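Extracellular invertase (Aspergillus kawachii, PDB 5XH8) probably hydrolyses sucrose as a family 32 beta-fructofuranosidase and transfers fructosyl groups to build fructooligosaccharides such as 1-kestose. Local coordinates at residues A[312-317]-A[557-562]. Numbering follows the deposited sequence.
With NA (sodium ion), chain B.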
loop_
_atom_site.group_PDB
_atom_site.type_symbol
_atom_site.label_atom_id
_atom_site.label_comp_id
_atom_site.label_asym_id
_atom_site.label_seq_id
_atom_site.Cartn_x
_atom_site.Cartn_y
_atom_site.Cartn_z
ATOM N N LEU A 312 -33.648 6.231 -5.742
ATOM C CA LEU A 312 -33.325 7.335 -6.631
ATOM C C LEU A 312 -33.750 7.002 -8.083
ATOM O O LEU A 312 -34.110 7.903 -8.881
ATOM C CB LEU A 312 -31.836 7.648 -6.535
ATOM C CG LEU A 312 -31.296 8.775 -7.407
ATOM C CD1 LEU A 312 -32.020 10.093 -7.162
ATOM C CD2 LEU A 312 -29.818 8.911 -7.151
ATOM N N ASP A 313 -33.677 5.729 -8.429
ATOM C CA ASP A 313 -34.250 5.251 -9.697
ATOM C C ASP A 313 -34.595 3.780 -9.557
ATOM O O ASP A 313 -33.748 2.976 -9.145
ATOM C CB ASP A 313 -33.329 5.468 -10.918
ATOM C CG ASP A 313 -34.099 5.355 -12.232
ATOM O OD1 ASP A 313 -34.338 4.212 -12.679
ATOM O OD2 ASP A 313 -34.513 6.393 -12.788
ATOM N N TRP A 314 -35.844 3.447 -9.898
ATOM C CA TRP A 314 -36.365 2.080 -9.793
ATOM C C TRP A 314 -35.901 1.161 -10.922
ATOM O O TRP A 314 -36.160 -0.045 -10.867
ATOM C CB TRP A 314 -37.920 2.081 -9.713
ATOM C CG TRP A 314 -38.485 2.511 -8.395
ATOM C CD1 TRP A 314 -38.778 3.787 -7.999
ATOM C CD2 TRP A 314 -38.840 1.663 -7.305
ATOM N NE1 TRP A 314 -39.273 3.783 -6.724
ATOM C CE2 TRP A 314 -39.331 2.493 -6.276
ATOM C CE3 TRP A 314 -38.792 0.277 -7.096
ATOM C CZ2 TRP A 314 -39.768 1.985 -5.056
ATOM C CZ3 TRP A 314 -39.227 -0.230 -5.888
ATOM C CH2 TRP A 314 -39.703 0.627 -4.875
ATOM N N GLY A 315 -35.227 1.700 -11.941
ATOM C CA GLY A 315 -34.750 0.871 -13.057
ATOM C C GLY A 315 -33.859 -0.276 -12.614
ATOM O O GLY A 315 -32.981 -0.106 -11.743
ATOM N N PHE A 316 -34.110 -1.456 -13.163
ATOM C CA PHE A 316 -33.259 -2.629 -12.919
ATOM C C PHE A 316 -31.782 -2.290 -13.263
ATOM O O PHE A 316 -30.891 -2.567 -12.461
ATOM C CB PHE A 316 -33.768 -3.843 -13.715
ATOM C CG PHE A 316 -32.971 -5.104 -13.499
ATOM C CD1 PHE A 316 -31.782 -5.338 -14.224
ATOM C CD2 PHE A 316 -33.404 -6.074 -12.600
ATOM C CE1 PHE A 316 -31.051 -6.493 -14.046
ATOM C CE2 PHE A 316 -32.671 -7.236 -12.410
ATOM C CZ PHE A 316 -31.504 -7.450 -13.142
ATOM N N SER A 317 -31.576 -1.619 -14.397
ATOM C CA SER A 317 -30.247 -1.279 -14.913
ATOM C C SER A 317 -29.706 0.064 -14.394
ATOM O O SER A 317 -28.609 0.471 -14.773
ATOM C CB SER A 317 -30.272 -1.305 -16.454
ATOM O OG SER A 317 -30.587 -2.615 -16.935
ATOM N N GLY A 557 -42.762 14.670 -8.712
ATOM C CA GLY A 557 -41.497 15.200 -8.201
ATOM C C GLY A 557 -40.790 14.353 -7.164
ATOM O O GLY A 557 -39.940 14.880 -6.440
ATOM N N ARG A 558 -41.140 13.066 -7.080
ATOM C CA ARG A 558 -40.580 12.154 -6.076
ATOM C C ARG A 558 -40.373 10.716 -6.554
ATOM O O ARG A 558 -40.117 9.842 -5.753
ATOM C CB ARG A 558 -41.472 12.147 -4.821
ATOM C CG ARG A 558 -42.861 11.556 -5.012
ATOM C CD ARG A 558 -43.801 12.012 -3.892
ATOM N NE ARG A 558 -45.007 11.180 -3.796
ATOM C CZ ARG A 558 -46.275 11.606 -3.875
ATOM N NH1 ARG A 558 -46.576 12.895 -4.071
ATOM N NH2 ARG A 558 -47.262 10.720 -3.755
ATOM N N PHE A 559 -40.472 10.470 -7.851
ATOM C CA PHE A 559 -40.411 9.121 -8.380
ATOM C C PHE A 559 -39.666 9.157 -9.689
ATOM O O PHE A 559 -39.902 10.049 -10.497
ATOM C CB PHE A 559 -41.802 8.580 -8.625
ATOM C CG PHE A 559 -41.824 7.229 -9.251
ATOM C CD1 PHE A 559 -41.825 7.087 -10.638
ATOM C CD2 PHE A 559 -41.843 6.100 -8.470
ATOM C CE1 PHE A 559 -41.845 5.831 -11.221
ATOM C CE2 PHE A 559 -41.870 4.843 -9.041
ATOM C CZ PHE A 559 -41.886 4.710 -10.421
ATOM N N ALA A 560 -38.771 8.187 -9.882
ATOM C CA ALA A 560 -38.102 7.982 -11.175
ATOM C C ALA A 560 -37.886 6.514 -11.463
ATOM O O ALA A 560 -37.448 5.770 -10.591
ATOM C CB ALA A 560 -36.772 8.732 -11.235
ATOM N N LEU A 561 -38.181 6.121 -12.704
ATOM C CA LEU A 561 -37.995 4.757 -13.194
ATOM C C LEU A 561 -37.499 4.835 -14.646
ATOM O O LEU A 561 -38.189 5.409 -15.508
ATOM C CB LEU A 561 -39.304 3.992 -13.152
ATOM C CG LEU A 561 -39.379 2.609 -13.825
ATOM C CD1 LEU A 561 -38.374 1.640 -13.273
ATOM C CD2 LEU A 561 -40.763 2.017 -13.630
ATOM N N SER A 562 -36.325 4.266 -14.917
ATOM C CA SER A 562 -35.698 4.400 -16.234
ATOM C C SER A 562 -35.265 3.063 -16.798
ATOM O O SER A 562 -34.865 2.165 -16.063
ATOM C CB SER A 562 -34.521 5.375 -16.176
ATOM O OG SER A 562 -34.869 6.520 -15.429
HETATM NA NA NA B . -31.222 -0.750 -10.285
HETATM O O HOH W 1 -32.587 0.433 -8.679
HETATM O O HOH W 2 -33.465 -0.238 -16.051
#
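With CG of D313 swung opposite its own N (chi1 -163°) and OG of S562 turned beside the backbone N (chi1 -44°), carboxylate and hydroxyl meet across the contact. S562 OG donates to D313 OD2 over 2.7 Å, somewhat out of the carboxylate plane, while S562 N reaches the syn lone pair of D313 OD1 along a bent path (3.0 Å, 134°); serine suits because hydroxyl and N-H both reach the carboxylate. D313 OD1 also accepts from G315 N at 2.8 Å, on the anti side and tilted out of plane, closing an Asx turn; aspartate's short arm serves turn and strand together. R374 forms a salt bridge with D313 OD2 and also bonds S562 OG, which probably keeps this buried carboxylate ionised. Next along, W314 N gives A560 O a straight bond of 2.9 Å, and the small methyl of A560 fits beside L312 O and D313 OD2. The indole lies nearly parallel to the F559 ring but slid aside, so that chiefly W314 CD1 touches F559 CE2, at 3.4 Å. Branched L561 fills in beside these flat rings, its CD1 against W314 CB and the W314-G315 peptide. G315, without a side chain, lets the turn pass close to S562 O, and G315 O binds sodium at 2.4 Å. Backbone oxygens of F316, H287 and S318 and a water donating to D313 O complete the site. The Asx turn thus docks the sodium-binding loop of the family 32 beta-propeller onto a strand of its C-terminal beta-sandwich.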